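Local coordinates for GDSL-like protein (Collinsella aerofaciens ATCC 25986, PDB 7BXD), which probably hydrolyses acyl esters, as a member of the GDSL-like lipase and acylhydrolase family of the SGNH hydrolase clan, at residues S56-L61 and A65-F70; D99-F104 and A140-A145; E160-A165 and L169-L174; T175-V180 and D196-S201. One frame throughout, in Å; residues are numbered along the deposited sequence.

Contact 1 (S56-L61 and A65-F70); sequences SHLGAL and AVVENF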
loop_
_atom_site.group_PDB
_atom_site.type_symbol
_atom_site.label_atom_id
_atom_site.label_comp_id
_atom_site.label_asym_id
_atom_site.label_seq_id
_atom_site.Cartn_x
_atom_site.Cartn_y
_atom_site.Cartn_z
ATOM N N SER A 56 -11.203 -8.648 -0.491
ATOM C CA SER A 56 -12.373 -9.527 -0.621
ATOM C C SER A 56 -13.079 -9.758 0.708
ATOM O O SER A 56 -14.237 -10.208 0.714
ATOM C CB SER A 56 -11.965 -10.880 -1.222
ATOM O OG SER A 56 -11.218 -11.653 -0.290
ATOM N N HIS A 57 -12.405 -9.484 1.828
ATOM C CA HIS A 57 -12.980 -9.657 3.155
ATOM C C HIS A 57 -13.484 -8.345 3.740
ATOM O O HIS A 57 -14.297 -8.354 4.668
ATOM C CB HIS A 57 -11.908 -10.205 4.117
ATOM C CG HIS A 57 -11.359 -11.536 3.728
ATOM N ND1 HIS A 57 -11.969 -12.712 4.091
ATOM C CD2 HIS A 57 -10.245 -11.876 3.035
ATOM C CE1 HIS A 57 -11.267 -13.725 3.613
ATOM N NE2 HIS A 57 -10.210 -13.246 2.976
ATOM N N LEU A 58 -12.979 -7.218 3.259
ATOM C CA LEU A 58 -13.133 -5.970 3.988
ATOM C C LEU A 58 -14.589 -5.499 4.001
ATOM O O LEU A 58 -15.059 -4.954 5.009
ATOM C CB LEU A 58 -12.225 -4.911 3.353
ATOM C CG LEU A 58 -12.301 -3.563 4.049
ATOM C CD1 LEU A 58 -11.845 -3.613 5.519
ATOM C CD2 LEU A 58 -11.473 -2.545 3.263
ATOM N N GLY A 59 -15.316 -5.658 2.886
ATOM C CA GLY A 59 -16.667 -5.096 2.814
ATOM C C GLY A 59 -17.568 -5.629 3.913
ATOM O O GLY A 59 -18.286 -4.874 4.577
ATOM N N ALA A 60 -17.542 -6.944 4.118
ATOM C CA ALA A 60 -18.388 -7.538 5.146
ATOM C C ALA A 60 -17.951 -7.104 6.529
ATOM O O ALA A 60 -18.793 -6.902 7.411
ATOM C CB ALA A 60 -18.367 -9.059 5.031
ATOM N N LEU A 61 -16.642 -6.928 6.738
ATOM C CA LEU A 61 -16.153 -6.512 8.050
ATOM C C LEU A 61 -16.612 -5.109 8.398
ATOM O O LEU A 61 -16.672 -4.749 9.583
ATOM C CB LEU A 61 -14.623 -6.604 8.118
ATOM C CG LEU A 61 -14.038 -8.015 8.090
ATOM C CD1 LEU A 61 -12.526 -7.969 7.888
ATOM C CD2 LEU A 61 -14.419 -8.805 9.353
ATOM N N ALA A 65 -19.807 -2.380 3.023
ATOM C CA ALA A 65 -19.140 -1.518 2.052
ATOM C C ALA A 65 -18.849 -2.286 0.764
ATOM O O ALA A 65 -18.620 -3.502 0.768
ATOM C CB ALA A 65 -17.819 -1.018 2.630
ATOM N N VAL A 66 -18.848 -1.559 -0.352
ATOM C CA VAL A 66 -18.469 -2.119 -1.642
ATOM C C VAL A 66 -16.996 -1.809 -1.836
ATOM O O VAL A 66 -16.590 -0.648 -1.753
ATOM C CB VAL A 66 -19.320 -1.520 -2.768
ATOM C CG1 VAL A 66 -18.813 -1.982 -4.142
ATOM C CG2 VAL A 66 -20.771 -1.902 -2.572
ATOM N N VAL A 67 -16.184 -2.829 -2.062
ATOM C CA VAL A 67 -14.736 -2.660 -2.080
ATOM C C VAL A 67 -14.226 -2.984 -3.475
ATOM O O VAL A 67 -14.540 -4.051 -4.022
ATOM C CB VAL A 67 -14.053 -3.516 -1.000
ATOM C CG1 VAL A 67 -12.544 -3.258 -1.011
ATOM C CG2 VAL A 67 -14.624 -3.186 0.382
ATOM N N GLU A 68 -13.471 -2.055 -4.064
ATOM C CA GLU A 68 -12.898 -2.223 -5.389
ATOM C C GLU A 68 -11.392 -2.438 -5.278
ATOM O O GLU A 68 -10.698 -1.717 -4.551
ATOM C CB GLU A 68 -13.141 -0.970 -6.241
ATOM C CG GLU A 68 -14.595 -0.525 -6.282
ATOM C CD GLU A 68 -14.805 0.748 -7.045
ATOM O OE1 GLU A 68 -13.976 1.666 -6.884
ATOM O OE2 GLU A 68 -15.826 0.835 -7.781
ATOM N N ASN A 69 -10.872 -3.400 -6.033
ATOM C CA ASN A 69 -9.456 -3.767 -6.002
ATOM C C ASN A 69 -8.751 -3.162 -7.218
ATOM O O ASN A 69 -8.954 -3.620 -8.345
ATOM C CB ASN A 69 -9.334 -5.288 -5.995
ATOM C CG ASN A 69 -7.907 -5.749 -5.780
ATOM O OD1 ASN A 69 -6.989 -5.306 -6.483
ATOM N ND2 ASN A 69 -7.700 -6.642 -4.821
ATOM N N PHE A 70 -7.887 -2.172 -6.979
ATOM C CA PHE A 70 -6.997 -1.621 -7.995
ATOM C C PHE A 70 -5.544 -1.869 -7.573
ATOM O O PHE A 70 -4.717 -0.956 -7.486
ATOM C CB PHE A 70 -7.291 -0.134 -8.259
ATOM C CG PHE A 70 -8.575 0.092 -9.008
ATOM C CD1 PHE A 70 -8.585 0.116 -10.395
ATOM C CD2 PHE A 70 -9.790 0.243 -8.334
ATOM C CE1 PHE A 70 -9.791 0.320 -11.087
ATOM C CE2 PHE A 70 -10.987 0.455 -9.034
ATOM C CZ PHE A 70 -10.971 0.516 -10.410
#
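Gly59 O takes the backbone N-H of Ala65 at 3.3 Å from Ala65 N, but the bond is weak, its angle at the hydrogen being 122°. It marks the place where helix 55-61 gives way, after a short turn, to strand 66-71, the arrival half of a beta-alpha-beta crossover that started on strand 30-35. Just beyond it the two backbones pass very close: Gly59 CA lies 3.2 Å from Ala65 O. The glycine is what allows this. A beta carbon on Gly59 would point toward the other segment and land 2.4 Å from Ala65 O, an outright clash.

The side chain that answers the glycine is Val67. Its CG2 lies beside the backbone N while CG1 is anti to it (chi1 -177°), and this rotation lays CG2 against the bare helix backbone, 3.6 Å from Gly59 N and 3.7 Å from Gly59 CA. One residue earlier, Leu58 meets the same methyl along its base, with Leu58 CB 4.2 Å from Val67 CG2, while the side chain of Leu58 also packs on Ala234 of helix 223-240.

Along its edge strand 66-71 pairs with strand 30-35, where Val66 and Glu68 bond to the backbone of Ile31. Polar chemistry thus contributes little across the contact itself. One poorly angled hydrogen bond adds to a fit of methyl group against naked backbone, which suggests that shape, above all the lack of a side chain at Gly59, largely sets how near the helix can come to this outermost strand.

Contact 2 (D99-F104 and A140-A145); sequences DVYVVF and ARSPQA
A beta-alpha-beta crossover links the neighbouring parallel strands 100-104 and 146-150 by way of helix 127-141, and this contact lies where the helix has ended and the chain turns back into the sheet. Ser142, the first residue to leave helical geometry, begins a type I beta turn that runs to Ala145, and both of these residues come up against Tyr101 of the preceding strand, 100-104.

Ala145 meets the phenol at its edge, close to the ring plane, with its CB 3.6 Å from Tyr101 CD1 and as far from CE1. Ser142 OG comes in obliquely, 3.7 Å from Tyr101 CE1. The ring reaches them because CG is turned beside the backbone N and anti to the carbonyl carbon (chi1 -74°), which brings its CD1-CE1 edge up to the turn.

The two hydroxyls come within 3.4 Å of each other, Tyr101 OH to Ser142 OG, and both are held by the loop before the strand: Tyr101 OH is hydrogen-bonded to Asp95 O and Ala98 N, Ser142 OG to Asp96 O. A leucine in place of Tyr101 would probably leave Asp95 O and Ala98 N without their hydroxyl partner and open a gap beside Ala145 CB and Ser142.

At the base of the strand the backbones approach directly. Ala145 CA directs a C-H at Asp99 O over 3.4 Å, bent to 122° at the hydrogen. From here regular pairing takes over, with Asp99 and Tyr101 both bonding to the backbone of Lys146. The turn that delivers Ala145 is itself closed by Ala145 N, which donates to Ser142 O at 3.1 Å.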
loop_
_atom_site.group_PDB
_atom_site.type_symbol
_atom_site.label_atom_id
_atom_site.label_comp_id
_atom_site.label_asym_id
_atom_site.label_seq_id
_atom_site.Cartn_x
_atom_site.Cartn_y
_atom_site.Cartn_z
ATOM N N ASP A 99 -16.140 6.682 -2.540
ATOM C CA ASP A 99 -16.280 7.513 -1.346
ATOM C C ASP A 99 -15.013 7.562 -0.510
ATOM O O ASP A 99 -14.769 8.564 0.170
ATOM C CB ASP A 99 -17.426 6.963 -0.494
ATOM C CG ASP A 99 -18.718 6.895 -1.278
ATOM O OD1 ASP A 99 -19.217 7.956 -1.715
ATOM O OD2 ASP A 99 -19.221 5.780 -1.490
ATOM N N VAL A 100 -14.221 6.488 -0.527
ATOM C CA VAL A 100 -12.979 6.413 0.236
ATOM C C VAL A 100 -11.920 5.836 -0.690
ATOM O O VAL A 100 -12.183 4.856 -1.409
ATOM C CB VAL A 100 -13.159 5.491 1.464
ATOM C CG1 VAL A 100 -11.875 5.388 2.302
ATOM C CG2 VAL A 100 -14.340 5.932 2.342
ATOM N N TYR A 101 -10.724 6.427 -0.656
ATOM C CA TYR A 101 -9.545 5.897 -1.331
ATOM C C TYR A 101 -8.567 5.422 -0.276
ATOM O O TYR A 101 -8.236 6.175 0.654
ATOM C CB TYR A 101 -8.864 6.959 -2.212
ATOM C CG TYR A 101 -9.718 7.170 -3.434
ATOM C CD1 TYR A 101 -10.842 7.969 -3.372
ATOM C CD2 TYR A 101 -9.486 6.448 -4.622
ATOM C CE1 TYR A 101 -11.720 8.077 -4.457
ATOM C CE2 TYR A 101 -10.354 6.528 -5.707
ATOM C CZ TYR A 101 -11.474 7.334 -5.612
ATOM O OH TYR A 101 -12.382 7.411 -6.634
ATOM N N VAL A 102 -8.101 4.181 -0.427
ATOM C CA VAL A 102 -7.097 3.580 0.460
ATOM C C VAL A 102 -5.871 3.310 -0.396
ATOM O O VAL A 102 -5.932 2.488 -1.324
ATOM C CB VAL A 102 -7.619 2.283 1.103
ATOM C CG1 VAL A 102 -6.533 1.647 1.955
ATOM C CG2 VAL A 102 -8.872 2.563 1.950
ATOM N N VAL A 103 -4.762 4.023 -0.128
ATOM C CA VAL A 103 -3.543 3.911 -0.940
ATOM C C VAL A 103 -2.508 3.172 -0.107
ATOM O O VAL A 103 -2.138 3.640 0.979
ATOM C CB VAL A 103 -3.021 5.292 -1.377
ATOM C CG1 VAL A 103 -1.780 5.112 -2.242
ATOM C CG2 VAL A 103 -4.115 6.089 -2.112
ATOM N N PHE A 104 -2.036 2.029 -0.613
ATOM C CA PHE A 104 -1.180 1.113 0.136
ATOM C C PHE A 104 -0.038 0.701 -0.785
ATOM O O PHE A 104 -0.238 -0.108 -1.691
ATOM C CB PHE A 104 -2.065 -0.077 0.520
ATOM C CG PHE A 104 -1.398 -1.186 1.321
ATOM C CD1 PHE A 104 -0.344 -0.959 2.209
ATOM C CD2 PHE A 104 -1.917 -2.484 1.209
ATOM C CE1 PHE A 104 0.181 -1.999 2.966
ATOM C CE2 PHE A 104 -1.383 -3.530 1.960
ATOM C CZ PHE A 104 -0.327 -3.282 2.837
ATOM N N ALA A 140 -7.864 16.242 -6.631
ATOM C CA ALA A 140 -8.395 16.974 -7.778
ATOM C C ALA A 140 -9.487 16.185 -8.481
ATOM O O ALA A 140 -10.477 16.775 -8.939
ATOM C CB ALA A 140 -7.256 17.327 -8.740
ATOM N N ARG A 141 -9.321 14.864 -8.607
ATOM C CA ARG A 141 -10.273 14.086 -9.381
ATOM C C ARG A 141 -11.418 13.563 -8.524
ATOM O O ARG A 141 -12.468 13.197 -9.060
ATOM C CB ARG A 141 -9.525 12.958 -10.086
ATOM C CG ARG A 141 -9.082 11.820 -9.185
ATOM C CD ARG A 141 -7.974 10.968 -9.831
ATOM N NE ARG A 141 -8.453 10.265 -11.039
ATOM C CZ ARG A 141 -9.010 9.057 -11.055
ATOM N NH1 ARG A 141 -9.185 8.377 -9.926
ATOM N NH2 ARG A 141 -9.433 8.531 -12.220
ATOM N N SER A 142 -11.247 13.533 -7.201
ATOM C CA SER A 142 -12.226 12.962 -6.274
ATOM C C SER A 142 -12.317 13.888 -5.065
ATOM O O SER A 142 -11.973 13.497 -3.949
ATOM C CB SER A 142 -11.785 11.559 -5.849
ATOM O OG SER A 142 -11.586 10.718 -6.977
ATOM N N PRO A 143 -12.772 15.142 -5.274
ATOM C CA PRO A 143 -12.623 16.188 -4.261
ATOM C C PRO A 143 -13.432 15.988 -3.002
ATOM O O PRO A 143 -13.115 16.641 -2.000
ATOM C CB PRO A 143 -13.039 17.468 -5.015
ATOM C CG PRO A 143 -13.877 17.047 -6.081
ATOM C CD PRO A 143 -13.316 15.698 -6.526
ATOM N N GLN A 144 -14.477 15.154 -3.021
ATOM C CA GLN A 144 -15.277 14.879 -1.840
ATOM C C GLN A 144 -14.950 13.558 -1.174
ATOM O O GLN A 144 -15.506 13.272 -0.109
ATOM C CB GLN A 144 -16.765 14.938 -2.185
ATOM C CG GLN A 144 -17.184 16.341 -2.607
ATOM C CD GLN A 144 -18.638 16.441 -3.005
ATOM O OE1 GLN A 144 -19.540 15.909 -2.348
ATOM N NE2 GLN A 144 -18.884 17.153 -4.097
ATOM N N ALA A 145 -14.064 12.756 -1.754
ATOM C CA ALA A 145 -13.750 11.470 -1.152
ATOM C C ALA A 145 -12.852 11.647 0.074
ATOM O O ALA A 145 -12.132 12.652 0.233
ATOM C CB ALA A 145 -13.010 10.575 -2.150
#

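Contact 3 (E160-A165 and L169-L174); sequences EKDIPA and LNHLGL
Asp162 and His171 approach each other from opposite directions across a long loop between strand 146-150 and helix 176-189, the imidazole being carried by a type I beta turn that starts with an Asx turn at Asn170. The carboxylate and the ring are inclined at 29°, and the acid comes to the ring obliquely. The ring atom nearest the acid is a carbon: Asp162 OD1 lies 3.1 Å from His171 CE1, whereas Asp162 OD2 is 3.7 Å from His171 NE2. No hydrogen bond forms, and any electrostatic attraction would depend on the charge of the imidazole. Asp162 gets there with CG anti to its backbone nitrogen (chi1 -170°), from a backbone in a left-handed conformation that belongs to a G1 beta bulge. Both residues also touch a neighbouring molecule in the crystal, so the lattice may influence their poise.

Beneath this surface pair, the Pro164 ring lies against Asn170, its CG 4.3 Å from Asn170 CA. The proline packs as well on Phe110 of helix 107-111, and Asn170 ND2 bonds to the carbonyl O of that same phenylalanine, which ties both halves of the loop to one helix.

Asn170 organises its own segment. Its OD1 receives two backbone donors from opposite faces of the amide plane, Leu172 N at 2.9 Å and Leu174 N at 3.1 Å, the second nearly straight at 163°. This double grip would hold the amide against rotation. At the backbone angles of Gly173 a beta carbon would press on the preceding carbonyl O, which favours glycine, and Gly173 N donates to Asn170 O at 3.0 Å to close the turn.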
loop_
_atom_site.group_PDB
_atom_site.type_symbol
_atom_site.label_atom_id
_atom_site.label_comp_id
_atom_site.label_asym_id
_atom_site.label_seq_id
_atom_site.Cartn_x
_atom_site.Cartn_y
_atom_site.Cartn_z
ATOM N N GLU A 160 16.313 -13.907 -3.886
ATOM C CA GLU A 160 16.360 -14.478 -5.228
ATOM C C GLU A 160 15.683 -13.574 -6.247
ATOM O O GLU A 160 15.897 -13.741 -7.454
ATOM C CB GLU A 160 15.742 -15.877 -5.245
ATOM C CG GLU A 160 14.236 -15.886 -5.111
ATOM C CD GLU A 160 13.771 -16.021 -3.664
ATOM O OE1 GLU A 160 14.479 -15.538 -2.745
ATOM O OE2 GLU A 160 12.692 -16.627 -3.449
ATOM N N LYS A 161 14.858 -12.637 -5.782
ATOM C CA LYS A 161 14.333 -11.560 -6.600
ATOM C C LYS A 161 15.026 -10.241 -6.313
ATOM O O LYS A 161 14.546 -9.202 -6.764
ATOM C CB LYS A 161 12.816 -11.417 -6.418
ATOM C CG LYS A 161 12.031 -12.734 -6.476
ATOM C CD LYS A 161 12.045 -13.339 -7.868
ATOM C CE LYS A 161 10.915 -14.349 -8.041
ATOM N NZ LYS A 161 10.692 -14.669 -9.473
ATOM N N ASP A 162 16.158 -10.265 -5.599
ATOM C CA ASP A 162 16.909 -9.042 -5.261
ATOM C C ASP A 162 16.058 -8.047 -4.464
ATOM O O ASP A 162 16.201 -6.828 -4.599
ATOM C CB ASP A 162 17.577 -8.394 -6.490
ATOM C CG ASP A 162 18.567 -7.272 -6.117
ATOM O OD1 ASP A 162 18.612 -6.247 -6.830
ATOM O OD2 ASP A 162 19.288 -7.402 -5.104
ATOM N N ILE A 163 15.188 -8.557 -3.603
ATOM C CA ILE A 163 14.349 -7.718 -2.746
ATOM C C ILE A 163 14.956 -7.724 -1.343
ATOM O O ILE A 163 14.999 -8.788 -0.708
ATOM C CB ILE A 163 12.899 -8.229 -2.731
ATOM C CG1 ILE A 163 12.314 -8.148 -4.161
ATOM C CG2 ILE A 163 12.091 -7.450 -1.692
ATOM C CD1 ILE A 163 10.960 -8.749 -4.352
ATOM N N PRO A 164 15.404 -6.583 -0.818
ATOM C CA PRO A 164 15.982 -6.556 0.536
ATOM C C PRO A 164 14.912 -6.680 1.613
ATOM O O PRO A 164 13.734 -6.358 1.405
ATOM C CB PRO A 164 16.658 -5.181 0.615
ATOM C CG PRO A 164 16.029 -4.365 -0.444
ATOM C CD PRO A 164 15.419 -5.262 -1.469
ATOM N N ALA A 165 15.330 -7.176 2.780
ATOM C CA ALA A 165 14.478 -7.103 3.960
ATOM C C ALA A 165 14.353 -5.653 4.423
ATOM O O ALA A 165 15.182 -4.796 4.112
ATOM C CB ALA A 165 15.091 -7.911 5.100
ATOM N N LEU A 169 19.804 -2.427 3.629
ATOM C CA LEU A 169 19.922 -1.267 2.761
ATOM C C LEU A 169 19.617 -1.661 1.330
ATOM O O LEU A 169 20.102 -2.693 0.843
ATOM C CB LEU A 169 21.330 -0.698 2.797
ATOM C CG LEU A 169 21.807 -0.225 4.182
ATOM C CD1 LEU A 169 23.261 0.223 4.123
ATOM C CD2 LEU A 169 20.915 0.865 4.770
ATOM N N ASN A 170 18.843 -0.828 0.648
ATOM C CA ASN A 170 18.704 -0.967 -0.794
ATOM C C ASN A 170 19.981 -0.481 -1.478
ATOM O O ASN A 170 20.976 -0.142 -0.826
ATOM C CB ASN A 170 17.405 -0.313 -1.287
ATOM C CG ASN A 170 17.422 1.217 -1.254
ATOM O OD1 ASN A 170 18.444 1.863 -0.969
ATOM N ND2 ASN A 170 16.263 1.809 -1.536
ATOM N N HIS A 171 19.973 -0.457 -2.813
ATOM C CA HIS A 171 21.188 -0.059 -3.530
ATOM C C HIS A 171 21.464 1.445 -3.422
ATOM O O HIS A 171 22.547 1.902 -3.810
ATOM C CB HIS A 171 21.124 -0.542 -4.992
ATOM C CG HIS A 171 21.075 -2.042 -5.122
ATOM N ND1 HIS A 171 20.566 -2.702 -6.226
ATOM C CD2 HIS A 171 21.438 -3.010 -4.247
ATOM C CE1 HIS A 171 20.641 -4.008 -6.028
ATOM N NE2 HIS A 171 21.189 -4.220 -4.846
ATOM N N LEU A 172 20.517 2.219 -2.903
ATOM C CA LEU A 172 20.744 3.633 -2.622
ATOM C C LEU A 172 21.230 3.876 -1.199
ATOM O O LEU A 172 21.401 5.038 -0.798
ATOM C CB LEU A 172 19.452 4.437 -2.855
ATOM C CG LEU A 172 18.850 4.281 -4.253
ATOM C CD1 LEU A 172 17.603 5.116 -4.371
ATOM C CD2 LEU A 172 19.842 4.677 -5.331
ATOM N N GLY A 173 21.415 2.830 -0.406
ATOM C CA GLY A 173 21.877 3.029 0.957
ATOM C C GLY A 173 20.780 3.416 1.932
ATOM O O GLY A 173 21.083 3.931 3.018
ATOM N N LEU A 174 19.528 3.136 1.601
ATOM C CA LEU A 174 18.385 3.504 2.427
ATOM C C LEU A 174 17.696 2.248 2.950
ATOM O O LEU A 174 17.661 1.222 2.279
ATOM C CB LEU A 174 17.351 4.315 1.625
ATOM C CG LEU A 174 17.855 5.655 1.089
ATOM C CD1 LEU A 174 16.848 6.251 0.138
ATOM C CD2 LEU A 174 18.116 6.596 2.275
#

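Contact 4 (T175-V180 and D196-S201); sequences TQAAYV and DLYAQS
Val180, Ala177 and Tyr198 supply the apolar part of this contact, which joins the first turns of helix 176-189 to the short helix 197-200. A CH-pi contact dominates it: Val180 CG2 sits over one face of the phenol, 3.7 Å from the ring centroid and 17° off the normal, shifted toward the CG-CD1 bond. Tyr198 offers that face because its CG is anti to the backbone N (chi1 176°), which extends the ring alongside the first turns of the longer helix. Ala177 CB packs at the far end, 4.4 Å from Tyr198 CZ. Cation-pi contact with Lys154 engages the same ring.

Gln176 approaches at the edge, its amide inclined to the ring and NE2 3.7 Å from Tyr198 CD1. Bonds from OE1 to Ser166 OG and from NE2 to Cys153 O fix the amide's rotation.

Hydrogen bonding across the contact goes through water. Water 1 accepts from Ala177 N at 2.9 Å and is hydrogen-bonded to Tyr198 OH, also at 2.9 Å. Each helix has its own N-cap: Thr175 OG1 weakly accepts from Ala177 N, and Asp196 OD1 accepts from Ala199 N at 3.1 Å.

Replacing Tyr198 by an alanine would probably strip Val180 of its aromatic cover and leave the water on Ala177 N without its hydroxyl partner. The chemistry implies that one tyrosine joins two capped helix starts, by its face through dispersion and by its hydroxyl through water.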
loop_
_atom_site.group_PDB
_atom_site.type_symbol
_atom_site.label_atom_id
_atom_site.label_comp_id
_atom_site.label_asym_id
_atom_site.label_seq_id
_atom_site.Cartn_x
_atom_site.Cartn_y
_atom_site.Cartn_z
ATOM N N THR A 175 17.110 2.342 4.145
ATOM C CA THR A 175 16.227 1.265 4.604
ATOM C C THR A 175 14.770 1.623 4.294
ATOM O O THR A 175 14.429 2.747 3.880
ATOM C CB THR A 175 16.341 0.983 6.105
ATOM O OG1 THR A 175 15.743 2.080 6.777
ATOM C CG2 THR A 175 17.798 0.783 6.576
ATOM N N GLN A 176 13.881 0.650 4.510
ATOM C CA GLN A 176 12.475 0.911 4.239
ATOM C C GLN A 176 11.929 2.023 5.120
ATOM O O GLN A 176 11.006 2.741 4.713
ATOM C CB GLN A 176 11.697 -0.378 4.429
ATOM C CG GLN A 176 10.249 -0.282 3.975
ATOM C CD GLN A 176 9.533 -1.631 3.975
ATOM O OE1 GLN A 176 10.181 -2.664 3.829
ATOM N NE2 GLN A 176 8.213 -1.635 4.091
ATOM N N ALA A 177 12.463 2.162 6.333
ATOM C CA ALA A 177 12.002 3.203 7.245
ATOM C C ALA A 177 12.135 4.593 6.655
ATOM O O ALA A 177 11.316 5.465 6.975
ATOM C CB ALA A 177 12.753 3.124 8.574
ATOM N N ALA A 178 13.151 4.846 5.802
ATOM C CA ALA A 178 13.282 6.170 5.192
ATOM C C ALA A 178 12.082 6.459 4.294
ATOM O O ALA A 178 11.620 7.611 4.204
ATOM C CB ALA A 178 14.586 6.254 4.389
ATOM N N TYR A 179 11.624 5.444 3.540
ATOM C CA TYR A 179 10.459 5.608 2.680
ATOM C C TYR A 179 9.195 5.798 3.524
ATOM O O TYR A 179 8.338 6.637 3.195
ATOM C CB TYR A 179 10.324 4.411 1.717
ATOM C CG TYR A 179 11.438 4.356 0.695
ATOM C CD1 TYR A 179 12.707 3.855 1.043
ATOM C CD2 TYR A 179 11.242 4.845 -0.588
ATOM C CE1 TYR A 179 13.740 3.847 0.115
ATOM C CE2 TYR A 179 12.285 4.852 -1.535
ATOM C CZ TYR A 179 13.537 4.352 -1.165
ATOM O OH TYR A 179 14.582 4.312 -2.055
ATOM N N VAL A 180 9.048 5.023 4.600
ATOM C CA VAL A 180 7.896 5.200 5.482
ATOM C C VAL A 180 7.864 6.618 6.043
ATOM O O VAL A 180 6.817 7.275 6.054
ATOM C CB VAL A 180 7.884 4.128 6.592
ATOM C CG1 VAL A 180 6.760 4.381 7.555
ATOM C CG2 VAL A 180 7.742 2.703 5.966
ATOM N N ASP A 196 -0.876 2.749 10.069
ATOM C CA ASP A 196 0.559 2.437 10.014
ATOM C C ASP A 196 0.749 0.921 10.064
ATOM O O ASP A 196 1.112 0.337 11.101
ATOM C CB ASP A 196 1.306 3.159 11.129
ATOM C CG ASP A 196 2.811 3.133 10.934
ATOM O OD1 ASP A 196 3.334 2.417 10.044
ATOM O OD2 ASP A 196 3.489 3.820 11.726
ATOM N N LEU A 197 0.492 0.265 8.918
ATOM C CA LEU A 197 0.698 -1.182 8.804
ATOM C C LEU A 197 2.172 -1.567 8.861
ATOM O O LEU A 197 2.493 -2.671 9.350
ATOM C CB LEU A 197 0.082 -1.731 7.510
ATOM C CG LEU A 197 -1.443 -1.624 7.418
ATOM C CD1 LEU A 197 -1.900 -2.211 6.070
ATOM C CD2 LEU A 197 -2.166 -2.287 8.603
ATOM N N TYR A 198 3.064 -0.683 8.403
ATOM C CA TYR A 198 4.495 -0.919 8.598
ATOM C C TYR A 198 4.795 -1.253 10.053
ATOM O O TYR A 198 5.509 -2.220 10.355
ATOM C CB TYR A 198 5.268 0.323 8.158
ATOM C CG TYR A 198 6.758 0.223 8.409
ATOM C CD1 TYR A 198 7.605 -0.530 7.584
ATOM C CD2 TYR A 198 7.340 0.920 9.485
ATOM C CE1 TYR A 198 8.986 -0.565 7.816
ATOM C CE2 TYR A 198 8.706 0.897 9.710
ATOM C CZ TYR A 198 9.533 0.139 8.892
ATOM O OH TYR A 198 10.885 0.062 9.138
ATOM N N ALA A 199 4.269 -0.422 10.968
ATOM C CA ALA A 199 4.555 -0.592 12.389
ATOM C C ALA A 199 3.608 -1.555 13.087
ATOM O O ALA A 199 3.999 -2.121 14.119
ATOM C CB ALA A 199 4.467 0.776 13.080
ATOM N N GLN A 200 2.363 -1.739 12.590
ATOM C CA GLN A 200 1.327 -2.359 13.425
ATOM C C GLN A 200 0.407 -3.316 12.677
ATOM O O GLN A 200 -0.718 -3.559 13.124
ATOM C CB GLN A 200 0.479 -1.307 14.115
ATOM C CG GLN A 200 1.264 -0.453 15.099
ATOM C CD GLN A 200 0.377 0.279 16.075
ATOM O OE1 GLN A 200 -0.800 -0.049 16.237
ATOM N NE2 GLN A 200 0.921 1.315 16.696
ATOM N N SER A 201 0.853 -3.929 11.585
ATOM C CA SER A 201 -0.054 -4.853 10.893
ATOM C C SER A 201 -0.434 -6.076 11.719
ATOM O O SER A 201 -1.464 -6.717 11.431
ATOM C CB SER A 201 0.562 -5.349 9.607
ATOM O OG SER A 201 1.656 -6.186 9.921
HETATM O O HOH W 1 13.435 -0.098 7.850
#

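How the contacts relate
The four contacts follow one another along the chain without interleaving, all within the GDSL-like hydrolase region. Contacts 1 and 2 belong to the parallel sheet, with strand order 2-1-3-4-5, that forms the centre of this alpha/beta fold. Strand 30-35 separates their strands, and their centres are about 15 Å apart. Contact 3 lies on the far side of the chain's centre, about 32 Å from contact 1, centre to centre. Contact 4 connects contacts 2 and 3: Leu197 CD1 packs 3.7 Å from Phe104 CE1, while Tyr179 OH lies 3.1 Å from Asn170 ND2, a probable hydrogen bond. Contacts 2, 4 and 3 thus form a continuous line, while contact 1 stands apart on the outermost strand, its nearest atoms about 6 Å from contact 2.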